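Local structure of YfkN protein (Bacillus subtilis subsp. subtilis, 3GVE) at residues A[63-68]-A[90-95]; A[95-100]-A[123-128]; A[69-74]-A[333-338]; A[39-44]-A[318-323]. The protein belongs to the calcineurin-like phosphoesterase family and carries a two-metal centre, occupied in the crystal by a manganese ion and a magnesium ion. All blocks are in the same frame, centred on the assembly; numbering follows the deposited sequence.

Contact 1: A[63-68]-A[90-95]. With MN (manganese (II) ion), chain C; MG (magnesium ion), chain D.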
loop_
_atom_site.group_PDB
_atom_site.type_symbol
_atom_site.label_atom_id
_atom_site.label_comp_id
_atom_site.label_asym_id
_atom_site.label_seq_id
_atom_site.Cartn_x
_atom_site.Cartn_y
_atom_site.Cartn_z
ATOM N N GLY A 63 -8.098 10.606 -10.577
ATOM C CA GLY A 63 -7.249 9.545 -11.097
ATOM C C GLY A 63 -6.646 8.623 -10.044
ATOM O O GLY A 63 -6.907 8.765 -8.862
ATOM N N ASP A 64 -5.831 7.674 -10.499
ATOM C CA ASP A 64 -5.410 6.497 -9.702
ATOM C C ASP A 64 -6.672 5.821 -9.129
ATOM O O ASP A 64 -6.819 5.607 -7.932
ATOM C CB ASP A 64 -4.389 6.860 -8.605
ATOM C CG ASP A 64 -2.958 6.765 -9.084
ATOM O OD1 ASP A 64 -2.760 6.658 -10.311
ATOM O OD2 ASP A 64 -2.056 6.830 -8.217
ATOM N N LEU A 65 -7.581 5.506 -10.044
ATOM C CA LEU A 65 -8.932 5.030 -9.748
ATOM C C LEU A 65 -9.150 3.531 -10.009
ATOM O O LEU A 65 -9.754 2.855 -9.201
ATOM C CB LEU A 65 -9.932 5.843 -10.576
ATOM C CG LEU A 65 -11.375 5.331 -10.582
ATOM C CD1 LEU A 65 -11.996 5.503 -9.220
ATOM C CD2 LEU A 65 -12.199 6.079 -11.664
ATOM N N ILE A 66 -8.672 3.038 -11.143
ATOM C CA ILE A 66 -9.058 1.719 -11.618
ATOM C C ILE A 66 -8.106 0.589 -11.251
ATOM O O ILE A 66 -8.371 -0.562 -11.566
ATOM C CB ILE A 66 -9.268 1.725 -13.154
ATOM C CG1 ILE A 66 -7.925 1.862 -13.892
ATOM C CG2 ILE A 66 -10.263 2.810 -13.551
ATOM C CD1 ILE A 66 -8.039 1.767 -15.415
ATOM N N GLN A 67 -7.004 0.917 -10.594
ATOM C CA GLN A 67 -5.961 -0.053 -10.275
ATOM C C GLN A 67 -5.551 0.061 -8.819
ATOM O O GLN A 67 -5.563 1.133 -8.253
ATOM C CB GLN A 67 -4.739 0.222 -11.154
ATOM C CG GLN A 67 -3.644 -0.842 -11.062
ATOM C CD GLN A 67 -2.701 -0.694 -9.864
ATOM O OE1 GLN A 67 -2.041 -1.651 -9.469
ATOM N NE2 GLN A 67 -2.615 0.482 -9.321
ATOM N N GLY A 68 -5.182 -1.061 -8.227
ATOM C CA GLY A 68 -4.556 -1.052 -6.918
ATOM C C GLY A 68 -4.872 -2.223 -6.009
ATOM O O GLY A 68 -4.109 -2.548 -5.125
ATOM N N HIS A 90 -16.512 -0.953 -17.555
ATOM C CA HIS A 90 -15.644 -1.309 -16.431
ATOM C C HIS A 90 -16.481 -1.147 -15.150
ATOM O O HIS A 90 -17.080 -0.117 -14.948
ATOM C CB HIS A 90 -14.436 -0.370 -16.404
ATOM C CG HIS A 90 -13.347 -0.812 -15.474
ATOM N ND1 HIS A 90 -13.559 -1.021 -14.130
ATOM C CD2 HIS A 90 -12.047 -1.100 -15.701
ATOM C CE1 HIS A 90 -12.433 -1.409 -13.567
ATOM N NE2 HIS A 90 -11.498 -1.459 -14.496
ATOM N N PRO A 91 -16.504 -2.159 -14.284
ATOM C CA PRO A 91 -17.330 -2.090 -13.067
ATOM C C PRO A 91 -17.036 -0.870 -12.182
ATOM O O PRO A 91 -17.943 -0.347 -11.581
ATOM C CB PRO A 91 -16.984 -3.395 -12.345
ATOM C CG PRO A 91 -16.687 -4.319 -13.436
ATOM C CD PRO A 91 -15.925 -3.503 -14.448
ATOM N N ILE A 92 -15.789 -0.419 -12.126
ATOM C CA ILE A 92 -15.485 0.791 -11.368
ATOM C C ILE A 92 -16.157 2.019 -12.014
ATOM O O ILE A 92 -16.744 2.855 -11.342
ATOM C CB ILE A 92 -13.974 0.987 -11.213
ATOM C CG1 ILE A 92 -13.430 -0.078 -10.255
ATOM C CG2 ILE A 92 -13.663 2.401 -10.723
ATOM C CD1 ILE A 92 -11.921 -0.104 -10.161
ATOM N N ILE A 93 -16.066 2.098 -13.332
ATOM C CA ILE A 93 -16.744 3.146 -14.082
ATOM C C ILE A 93 -18.272 3.090 -13.897
ATOM O O ILE A 93 -18.907 4.119 -13.795
ATOM C CB ILE A 93 -16.337 3.126 -15.577
ATOM C CG1 ILE A 93 -14.818 3.381 -15.723
ATOM C CG2 ILE A 93 -17.160 4.148 -16.397
ATOM C CD1 ILE A 93 -14.336 4.747 -15.157
ATOM N N SER A 94 -18.852 1.894 -13.826
ATOM C CA SER A 94 -20.308 1.795 -13.490
ATOM C C SER A 94 -20.646 2.455 -12.189
ATOM O O SER A 94 -21.701 3.085 -12.087
ATOM C CB SER A 94 -20.768 0.356 -13.450
ATOM O OG SER A 94 -20.496 -0.315 -14.668
ATOM N N VAL A 95 -19.778 2.319 -11.188
ATOM C CA VAL A 95 -20.019 3.013 -9.907
ATOM C C VAL A 95 -19.983 4.539 -10.071
ATOM O O VAL A 95 -20.814 5.281 -9.577
ATOM C CB VAL A 95 -18.995 2.577 -8.817
ATOM C CG1 VAL A 95 -19.146 3.375 -7.573
ATOM C CG2 VAL A 95 -19.213 1.066 -8.489
HETATM MN MN MN C . -1.947 6.772 -5.945
HETATM MG MG MG D . -0.410 8.549 -8.663
HETATM O O HOH W 1 -9.004 -2.399 -13.552
HETATM O O HOH W 2 -0.134 7.970 -6.308
HETATM O O HOH W 3 -0.316 5.230 -6.024
#
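Leu65 reaches Ile92 because its CG is turned anti to the backbone N (chi1 170°), which lays its isopropyl end on the helix. On the other side, Ile92 holds CG2 in the corresponding anti place while CG1 runs beside its own N, so its two branches part: CG2 meets Leu65 CG at 3.7 Å, and CD1 reaches Ile66 CA at 3.7 Å. The Leu65 and Ile92 side chains run antiparallel, each lying alongside the other. Further along, Leu65 CD2 is 4.3 Å from Ile93 CD1. The imidazole of His90 is held at both nitrogens. As N-cap of helix 91-98 it takes the N-H of Ile92 on ND1 (3.1 Å), nearly in the ring plane, while NE2 is 2.8 Å from a water that donates to Ile66 O. Ile66 CB approaches the same ring obliquely. In this metallophosphoesterase fold the loop after strand 57-61 carries Asp64, whose OD2 bridges manganese at 2.3 Å and magnesium at 2.4 Å; Asp64 OD1 accepts from His109 N. The metal-bearing loop therefore meets the helix start through apolar packing, with one water as the polar link between Ile66 O and the His90 ring.

Contact 2: A[95-100]-A[123-128]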
loop_
_atom_site.group_PDB
_atom_site.type_symbol
_atom_site.label_atom_id
_atom_site.label_comp_id
_atom_site.label_asym_id
_atom_site.label_seq_id
_atom_site.Cartn_x
_atom_site.Cartn_y
_atom_site.Cartn_z
ATOM N N VAL A 95 -19.778 2.319 -11.188
ATOM C CA VAL A 95 -20.019 3.013 -9.907
ATOM C C VAL A 95 -19.983 4.539 -10.071
ATOM O O VAL A 95 -20.814 5.281 -9.577
ATOM C CB VAL A 95 -18.995 2.577 -8.817
ATOM C CG1 VAL A 95 -19.146 3.375 -7.573
ATOM C CG2 VAL A 95 -19.213 1.066 -8.489
HETATM N N MSE A 96 -18.977 5.014 -10.800
HETATM C CA MSE A 96 -18.806 6.454 -11.056
HETATM C C MSE A 96 -20.005 7.048 -11.830
HETATM O O MSE A 96 -20.436 8.145 -11.586
HETATM C CB MSE A 96 -17.496 6.746 -11.820
HETATM C CG MSE A 96 -16.235 6.074 -11.248
HETATM SE SE MSE A 96 -15.936 6.274 -9.326
HETATM C CE MSE A 96 -14.930 7.964 -9.340
ATOM N N ASN A 97 -20.553 6.252 -12.739
ATOM C CA ASN A 97 -21.698 6.602 -13.554
ATOM C C ASN A 97 -22.919 6.714 -12.617
ATOM O O ASN A 97 -23.710 7.639 -12.676
ATOM C CB ASN A 97 -21.968 5.569 -14.647
ATOM C CG ASN A 97 -21.003 5.710 -15.845
ATOM O OD1 ASN A 97 -20.292 6.712 -15.983
ATOM N ND2 ASN A 97 -21.028 4.724 -16.701
ATOM N N ALA A 98 -23.039 5.735 -11.727
ATOM C CA ALA A 98 -24.166 5.681 -10.793
ATOM C C ALA A 98 -24.144 6.852 -9.815
ATOM O O ALA A 98 -25.178 7.335 -9.416
ATOM C CB ALA A 98 -24.195 4.350 -10.052
ATOM N N LEU A 99 -22.954 7.302 -9.437
ATOM C CA LEU A 99 -22.776 8.460 -8.549
ATOM C C LEU A 99 -22.824 9.789 -9.314
ATOM O O LEU A 99 -22.705 10.856 -8.731
ATOM C CB LEU A 99 -21.448 8.356 -7.797
ATOM C CG LEU A 99 -21.331 7.254 -6.743
ATOM C CD1 LEU A 99 -19.936 7.199 -6.148
ATOM C CD2 LEU A 99 -22.369 7.486 -5.642
ATOM N N LYS A 100 -22.981 9.692 -10.624
ATOM C CA LYS A 100 -23.133 10.866 -11.486
ATOM C C LYS A 100 -21.921 11.814 -11.385
ATOM O O LYS A 100 -22.056 13.012 -11.202
ATOM C CB LYS A 100 -24.474 11.579 -11.217
ATOM C CG LYS A 100 -25.662 10.685 -11.551
ATOM C CD LYS A 100 -26.984 11.380 -11.268
ATOM C CE LYS A 100 -28.148 10.443 -11.545
ATOM N NZ LYS A 100 -29.397 11.209 -11.865
ATOM N N LYS A 123 -14.300 4.421 -22.540
ATOM C CA LYS A 123 -15.477 4.343 -23.431
ATOM C C LYS A 123 -16.793 4.239 -22.685
ATOM O O LYS A 123 -17.799 4.726 -23.134
ATOM C CB LYS A 123 -15.393 3.126 -24.356
ATOM C CG LYS A 123 -14.336 3.212 -25.416
ATOM C CD LYS A 123 -14.253 1.920 -26.237
ATOM C CE LYS A 123 -13.027 1.980 -27.122
ATOM N NZ LYS A 123 -12.999 0.906 -28.086
ATOM N N GLY A 124 -16.765 3.558 -21.552
ATOM C CA GLY A 124 -17.942 3.329 -20.744
ATOM C C GLY A 124 -18.383 4.457 -19.783
ATOM O O GLY A 124 -19.453 4.347 -19.197
ATOM N N ALA A 125 -17.531 5.497 -19.592
ATOM C CA ALA A 125 -17.896 6.586 -18.708
ATOM C C ALA A 125 -18.944 7.465 -19.333
ATOM O O ALA A 125 -18.797 7.882 -20.554
ATOM C CB ALA A 125 -16.679 7.365 -18.350
ATOM N N ASP A 126 -19.931 7.860 -18.561
ATOM C CA ASP A 126 -20.965 8.772 -19.014
ATOM C C ASP A 126 -20.413 10.178 -19.033
ATOM O O ASP A 126 -20.968 11.030 -19.641
ATOM C CB ASP A 126 -22.165 8.736 -18.067
ATOM C CG ASP A 126 -22.949 7.478 -18.153
ATOM O OD1 ASP A 126 -22.856 6.760 -19.106
ATOM O OD2 ASP A 126 -23.675 7.260 -17.167
ATOM N N PHE A 127 -19.324 10.384 -18.311
ATOM C CA PHE A 127 -18.722 11.694 -18.127
ATOM C C PHE A 127 -17.377 11.737 -18.841
ATOM O O PHE A 127 -16.782 10.724 -19.084
ATOM C CB PHE A 127 -18.531 11.968 -16.630
ATOM C CG PHE A 127 -17.819 10.856 -15.903
ATOM C CD1 PHE A 127 -16.455 10.892 -15.753
ATOM C CD2 PHE A 127 -18.511 9.759 -15.419
ATOM C CE1 PHE A 127 -15.795 9.868 -15.109
ATOM C CE2 PHE A 127 -17.863 8.724 -14.782
ATOM C CZ PHE A 127 -16.510 8.769 -14.605
ATOM N N PRO A 128 -16.910 12.937 -19.138
ATOM C CA PRO A 128 -15.611 13.092 -19.798
ATOM C C PRO A 128 -14.444 12.756 -18.867
ATOM O O PRO A 128 -14.441 13.145 -17.714
ATOM C CB PRO A 128 -15.565 14.587 -20.136
ATOM C CG PRO A 128 -16.527 15.228 -19.169
ATOM C CD PRO A 128 -17.614 14.219 -18.992
HETATM O O HOH W 4 -23.803 9.033 -14.949
#
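Two hydrogen bonds tie Asn97, near the end of helix 91-98, to the loop 123-128, and both use its amide. Asn97 OD1 accepts from Asp126 N at 2.8 Å in an almost straight bond (170°), the donor tilted from the carbonyl plane. Asn97 ND2 donates to Gly124 O at 3.0 Å, and that oxygen lies in the plane of the amide. Gripped at both ends by backbone groups two residues apart, the amide is fixed in its rotation.

A flat-group contact adds to these bonds: the Asp126 carboxylate stacks on the Asn97 amide with the planes 5° apart, CG to CG 3.5 Å. A water completes the polar set, donating to Asn97 O and to Asp126 OD2. The helix ends here in a Schellman motif, with Lys100 at positive phi, and the loop it meets leads from helix 115-123 to strand 129-130 in the calcineurin-like domain.

Apolar packing lies on the inner side. Phe127, with CG between the backbone N and the carbonyl carbon (chi1 51°), brings CZ to 3.6 Å from Met96 CB. One face of its ring is covered by the methyl of Ala125, over the centre; Tyr101 also packs on Phe127. The selenomethionine chain of Met96 bends at chi2 and chi3, and its end turns from the loop to Leu65 and Leu40.

Contact 3: A[69-74]-A[333-338]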
loop_
_atom_site.group_PDB
_atom_site.type_symbol
_atom_site.label_atom_id
_atom_site.label_comp_id
_atom_site.label_asym_id
_atom_site.label_seq_id
_atom_site.Cartn_x
_atom_site.Cartn_y
_atom_site.Cartn_z
ATOM N N ASN A 69 -6.021 -2.845 -6.224
ATOM C CA ASN A 69 -6.444 -3.979 -5.396
ATOM C C ASN A 69 -6.967 -5.137 -6.254
ATOM O O ASN A 69 -6.967 -5.035 -7.453
ATOM C CB ASN A 69 -7.413 -3.542 -4.282
ATOM C CG ASN A 69 -8.806 -3.170 -4.786
ATOM O OD1 ASN A 69 -9.613 -2.608 -4.049
ATOM N ND2 ASN A 69 -9.099 -3.512 -6.004
ATOM N N PRO A 70 -7.404 -6.238 -5.648
ATOM C CA PRO A 70 -7.866 -7.376 -6.454
ATOM C C PRO A 70 -9.142 -7.130 -7.271
ATOM O O PRO A 70 -9.350 -7.833 -8.228
ATOM C CB PRO A 70 -8.062 -8.483 -5.408
ATOM C CG PRO A 70 -7.016 -8.171 -4.400
ATOM C CD PRO A 70 -7.049 -6.665 -4.281
ATOM N N LEU A 71 -9.952 -6.141 -6.915
ATOM C CA LEU A 71 -11.117 -5.804 -7.730
ATOM C C LEU A 71 -10.674 -5.229 -9.077
ATOM O O LEU A 71 -11.214 -5.579 -10.105
ATOM C CB LEU A 71 -12.056 -4.847 -6.988
ATOM C CG LEU A 71 -13.346 -4.540 -7.751
ATOM C CD1 LEU A 71 -14.543 -4.408 -6.813
ATOM C CD2 LEU A 71 -13.209 -3.330 -8.658
ATOM N N GLY A 72 -9.655 -4.379 -9.059
ATOM C CA GLY A 72 -9.087 -3.864 -10.290
ATOM C C GLY A 72 -8.469 -4.970 -11.129
ATOM O O GLY A 72 -8.564 -4.956 -12.343
ATOM N N GLU A 73 -7.824 -5.922 -10.458
ATOM C CA GLU A 73 -7.235 -7.096 -11.121
ATOM C C GLU A 73 -8.321 -7.969 -11.737
ATOM O O GLU A 73 -8.191 -8.445 -12.838
ATOM C CB GLU A 73 -6.492 -7.969 -10.114
ATOM C CG GLU A 73 -5.205 -7.447 -9.638
ATOM C CD GLU A 73 -4.666 -8.282 -8.464
ATOM O OE1 GLU A 73 -3.834 -7.746 -7.734
ATOM O OE2 GLU A 73 -5.095 -9.450 -8.256
ATOM N N TYR A 74 -9.397 -8.170 -10.995
ATOM C CA TYR A 74 -10.504 -8.961 -11.494
ATOM C C TYR A 74 -11.018 -8.383 -12.824
ATOM O O TYR A 74 -11.286 -9.097 -13.774
ATOM C CB TYR A 74 -11.638 -9.046 -10.451
ATOM C CG TYR A 74 -12.840 -9.760 -11.024
ATOM C CD1 TYR A 74 -12.901 -11.142 -11.029
ATOM C CD2 TYR A 74 -13.869 -9.058 -11.631
ATOM C CE1 TYR A 74 -13.956 -11.799 -11.580
ATOM C CE2 TYR A 74 -14.937 -9.719 -12.194
ATOM C CZ TYR A 74 -14.975 -11.085 -12.158
ATOM O OH TYR A 74 -16.034 -11.762 -12.719
ATOM N N GLN A 333 -18.467 -9.630 -5.277
ATOM C CA GLN A 333 -18.603 -11.065 -4.975
ATOM C C GLN A 333 -17.769 -11.924 -5.914
ATOM O O GLN A 333 -17.171 -12.891 -5.484
ATOM C CB GLN A 333 -20.069 -11.489 -4.961
ATOM C CG GLN A 333 -20.808 -10.837 -3.809
ATOM C CD GLN A 333 -22.249 -11.214 -3.731
ATOM O OE1 GLN A 333 -22.699 -12.115 -4.420
ATOM N NE2 GLN A 333 -22.980 -10.535 -2.879
ATOM N N ASN A 334 -17.683 -11.532 -7.176
ATOM C CA ASN A 334 -16.817 -12.222 -8.123
ATOM C C ASN A 334 -15.347 -12.076 -7.746
ATOM O O ASN A 334 -14.549 -12.978 -7.921
ATOM C CB ASN A 334 -17.052 -11.703 -9.554
ATOM C CG ASN A 334 -18.424 -12.079 -10.102
ATOM O OD1 ASN A 334 -19.116 -12.917 -9.555
ATOM N ND2 ASN A 334 -18.808 -11.446 -11.181
ATOM N N THR A 335 -14.998 -10.904 -7.231
ATOM C CA THR A 335 -13.643 -10.654 -6.768
ATOM C C THR A 335 -13.291 -11.518 -5.544
ATOM O O THR A 335 -12.205 -12.047 -5.453
ATOM C CB THR A 335 -13.423 -9.152 -6.486
ATOM O OG1 THR A 335 -13.585 -8.432 -7.709
ATOM C CG2 THR A 335 -12.027 -8.881 -5.948
ATOM N N LEU A 336 -14.223 -11.634 -4.613
ATOM C CA LEU A 336 -14.007 -12.517 -3.476
ATOM C C LEU A 336 -13.698 -13.938 -3.956
ATOM O O LEU A 336 -12.801 -14.564 -3.454
ATOM C CB LEU A 336 -15.227 -12.532 -2.569
ATOM C CG LEU A 336 -15.571 -11.259 -1.807
ATOM C CD1 LEU A 336 -16.892 -11.424 -1.080
ATOM C CD2 LEU A 336 -14.483 -10.815 -0.831
ATOM N N GLU A 337 -14.441 -14.427 -4.939
ATOM C CA GLU A 337 -14.222 -15.774 -5.460
ATOM C C GLU A 337 -12.832 -15.858 -6.073
ATOM O O GLU A 337 -12.095 -16.805 -5.879
ATOM C CB GLU A 337 -15.295 -16.110 -6.490
ATOM C CG GLU A 337 -15.226 -17.517 -7.069
ATOM C CD GLU A 337 -16.368 -17.838 -8.029
ATOM O OE1 GLU A 337 -16.822 -19.000 -8.047
ATOM O OE2 GLU A 337 -16.807 -16.956 -8.785
ATOM N N TYR A 338 -12.486 -14.828 -6.828
ATOM C CA TYR A 338 -11.197 -14.738 -7.495
ATOM C C TYR A 338 -10.033 -14.777 -6.500
ATOM O O TYR A 338 -9.042 -15.461 -6.714
ATOM C CB TYR A 338 -11.164 -13.452 -8.329
ATOM C CG TYR A 338 -9.793 -12.976 -8.729
ATOM C CD1 TYR A 338 -9.012 -13.694 -9.605
ATOM C CD2 TYR A 338 -9.292 -11.796 -8.232
ATOM C CE1 TYR A 338 -7.756 -13.247 -9.959
ATOM C CE2 TYR A 338 -8.068 -11.354 -8.570
ATOM C CZ TYR A 338 -7.292 -12.062 -9.431
ATOM O OH TYR A 338 -6.049 -11.588 -9.758
#
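Tyr74 lies across helix 333-338, its CG anti to the backbone N (chi1 175°), and can be followed outward atom by atom. CB stands 3.4 Å from Thr335 OG1, and CG stays close to the same hydroxyl oxygen. At the ring CD1 meets Tyr338 CB at 4.0 Å, while CE1 and CE2 have Asn334 CB as their nearest neighbour. Thr335 N and Asn334 C lie over one face, so the ring rests on the helix backbone. Tyr74 CZ comes to 3.4 Å from Asn334 CB, and Tyr74 OH ends 3.2 Å from Asn334 ND2. The Asn334 amide plane is turned 44° from the ring; its OD1 accepts from Gln330 NE2. Tyr78 stacks on Tyr74.

Here the first turn of helix 70-85, which follows the metal-bearing loop of the calcineurin-like domain, packs at nearly a right angle (95°) against the C-terminal helix 322-340, the short axes 9.2 Å apart. Thr335 sits at the crossing. Its methyl CG2 faces the backbone of Pro70 and Leu71, and its OG1 is hydrogen-bonded to Thr331 O.

Tyr338 reaches back in the opposite direction to Tyr74. Its CE2 passes 4.3 Å from Pro70 CB, and its OH donates to Glu73 OE2 at 2.8 Å. The carboxylate meets the ring at its edge, the two planes almost perpendicular, and OE2 accepts the bond on its anti side. Lys77 NZ is also hydrogen-bonded to this phenol oxygen.

Contact 4: A[39-44]-A[318-323]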
loop_
_atom_site.group_PDB
_atom_site.type_symbol
_atom_site.label_atom_id
_atom_site.label_comp_id
_atom_site.label_asym_id
_atom_site.label_seq_id
_atom_site.Cartn_x
_atom_site.Cartn_y
_atom_site.Cartn_z
ATOM N N GLY A 39 -12.794 3.447 1.452
ATOM C CA GLY A 39 -13.692 2.914 0.444
ATOM C C GLY A 39 -14.724 3.899 -0.062
ATOM O O GLY A 39 -15.297 4.626 0.715
ATOM N N LEU A 40 -14.929 3.912 -1.373
ATOM C CA LEU A 40 -15.875 4.819 -2.008
ATOM C C LEU A 40 -17.300 4.645 -1.474
ATOM O O LEU A 40 -18.039 5.588 -1.429
ATOM C CB LEU A 40 -15.818 4.657 -3.528
ATOM C CG LEU A 40 -16.614 5.666 -4.372
ATOM C CD1 LEU A 40 -16.301 7.114 -3.994
ATOM C CD2 LEU A 40 -16.354 5.397 -5.847
ATOM N N ALA A 41 -17.650 3.439 -1.045
ATOM C CA ALA A 41 -18.953 3.221 -0.431
ATOM C C ALA A 41 -19.171 4.128 0.789
ATOM O O ALA A 41 -20.287 4.520 1.052
ATOM C CB ALA A 41 -19.136 1.755 -0.057
ATOM N N ARG A 42 -18.104 4.464 1.510
ATOM C CA ARG A 42 -18.184 5.419 2.615
ATOM C C ARG A 42 -18.048 6.864 2.143
ATOM O O ARG A 42 -18.790 7.703 2.562
ATOM C CB ARG A 42 -17.158 5.082 3.707
ATOM C CG ARG A 42 -17.596 3.860 4.506
ATOM C CD ARG A 42 -16.569 3.379 5.514
ATOM N NE ARG A 42 -17.145 2.308 6.338
ATOM C CZ ARG A 42 -17.752 2.501 7.499
ATOM N NH1 ARG A 42 -17.847 3.706 8.042
ATOM N NH2 ARG A 42 -18.243 1.458 8.143
ATOM N N THR A 43 -17.115 7.132 1.239
ATOM C CA THR A 43 -16.937 8.503 0.752
ATOM C C THR A 43 -18.214 9.047 0.116
ATOM O O THR A 43 -18.506 10.222 0.229
ATOM C CB THR A 43 -15.791 8.594 -0.287
ATOM O OG1 THR A 43 -14.820 7.585 -0.022
ATOM C CG2 THR A 43 -15.135 9.984 -0.275
ATOM N N ALA A 44 -18.956 8.166 -0.543
ATOM C CA ALA A 44 -20.185 8.539 -1.217
ATOM C C ALA A 44 -21.239 9.081 -0.247
ATOM O O ALA A 44 -22.114 9.795 -0.657
ATOM C CB ALA A 44 -20.725 7.355 -2.027
ATOM N N THR A 318 -20.809 6.426 8.975
ATOM C CA THR A 318 -20.829 5.185 9.749
ATOM C C THR A 318 -21.368 3.978 8.984
ATOM O O THR A 318 -21.420 2.886 9.534
ATOM C CB THR A 318 -21.611 5.349 11.052
ATOM O OG1 THR A 318 -22.968 5.610 10.725
ATOM C CG2 THR A 318 -21.071 6.501 11.854
ATOM N N SER A 319 -21.773 4.169 7.733
ATOM C CA SER A 319 -22.305 3.068 6.930
ATOM C C SER A 319 -21.989 3.187 5.441
ATOM O O SER A 319 -21.511 4.209 4.994
ATOM C CB SER A 319 -23.819 2.954 7.101
ATOM O OG SER A 319 -24.460 4.122 6.670
ATOM N N ARG A 320 -22.291 2.133 4.690
ATOM C CA ARG A 320 -22.076 2.104 3.254
ATOM C C ARG A 320 -23.236 2.724 2.501
ATOM O O ARG A 320 -24.387 2.509 2.804
ATOM C CB ARG A 320 -21.923 0.666 2.740
ATOM C CG ARG A 320 -20.573 0.037 2.882
ATOM C CD ARG A 320 -20.607 -1.414 2.420
ATOM N NE ARG A 320 -21.428 -2.240 3.284
ATOM C CZ ARG A 320 -21.013 -2.825 4.400
ATOM N NH1 ARG A 320 -21.858 -3.543 5.104
ATOM N NH2 ARG A 320 -19.785 -2.696 4.824
ATOM N N ASN A 321 -22.889 3.456 1.467
ATOM C CA ASN A 321 -23.817 4.082 0.530
ATOM C C ASN A 321 -24.452 2.990 -0.332
ATOM O O ASN A 321 -23.757 2.164 -0.952
ATOM C CB ASN A 321 -23.034 5.007 -0.411
ATOM C CG ASN A 321 -23.915 5.674 -1.447
ATOM O OD1 ASN A 321 -24.088 5.171 -2.552
ATOM N ND2 ASN A 321 -24.463 6.812 -1.063
ATOM N N GLU A 322 -25.773 2.970 -0.402
ATOM C CA GLU A 322 -26.470 1.931 -1.157
ATOM C C GLU A 322 -26.222 1.960 -2.670
ATOM O O GLU A 322 -26.251 0.924 -3.290
ATOM C CB GLU A 322 -27.983 1.957 -0.880
ATOM C CG GLU A 322 -28.345 1.693 0.564
ATOM C CD GLU A 322 -29.846 1.743 0.825
ATOM O OE1 GLU A 322 -30.625 1.975 -0.117
ATOM O OE2 GLU A 322 -30.225 1.535 1.995
ATOM N N THR A 323 -25.996 3.136 -3.253
ATOM C CA THR A 323 -25.856 3.193 -4.686
ATOM C C THR A 323 -24.529 2.489 -5.057
ATOM O O THR A 323 -24.448 1.779 -6.051
ATOM C CB THR A 323 -25.864 4.637 -5.204
ATOM O OG1 THR A 323 -27.144 5.221 -4.931
ATOM C CG2 THR A 323 -25.571 4.780 -6.734
HETATM O O HOH W 5 -18.465 2.996 11.056
#
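Asn321 is the N-cap of the C-terminal helix 322-340, and it sets this helix start against the first turn of helix 40-53 in the calcineurin-like domain. One direct hydrogen bond joins the segments: Asn321 N donates to Ala41 O at 2.8 Å, with the donor tilted 31° from the carbonyl plane. Within the cap, Asn321 OD1 accepts weakly from Thr323 N and also from Val324 N. Its ND2 is bound to Gln45 OE1 on helix 40-53, so the amide serves both helices.

Packing contacts flank that bond. With CG anti to the backbone N (chi1 178°), the Asn321 side chain lies over the methyl of Ala44, CG to CB 3.7 Å. The Ala41 methyl touches Arg320 CG at the same distance.

The charged groups find their partners outside the two segments, in Asp26 and in Glu34 of strand 33-34. Arg42 runs extended from CG to NE and forms a salt bridge to Asp26 through NE, while Arg320, bent at chi3, salt-bridges Glu34 and Asp26 through NH2. The shared Asp26 would probably ease the closeness of the two guanidinium groups, whose NH2 atoms stand 5.5 Å apart.

The peptide between Thr318 and Ser319 approaches the Arg42 guanidinium at a slant, Arg42 NH1 3.7 Å from Thr318 C. Ser319 N is buried here without a hydrogen-bond partner. A water accepts from Arg42 NH1 at 3.2 Å and donates weakly to Thr318 O.

In the fold
Helix 91-98 is common to contacts 1 and 2, whose centres are 10 Å apart; Ile93 CG2 packs on Ala125 CA at 3.4 Å and Leu65 CD1 on Met96 CE at 3.8 Å. Contacts 3 and 4 place two parts of helix 322-340 against the domain, with nearest atoms about 8 Å apart. Ile92 CG1 meets Leu71 CD2 at 3.6 Å, joining contact 1 to contact 3, while Met96 SE meets Leu40 CD2 at 3.6 Å, joining contact 2 to contact 4. Of the four, contact 1 alone holds a metal ligand, Asp64, which bridges both metals; Asp19, His21 and His251 are the other protein ligands of manganese, and Asn108, His216 and His249 those of magnesium. The Met96 side chain lies about 13 Å from manganese.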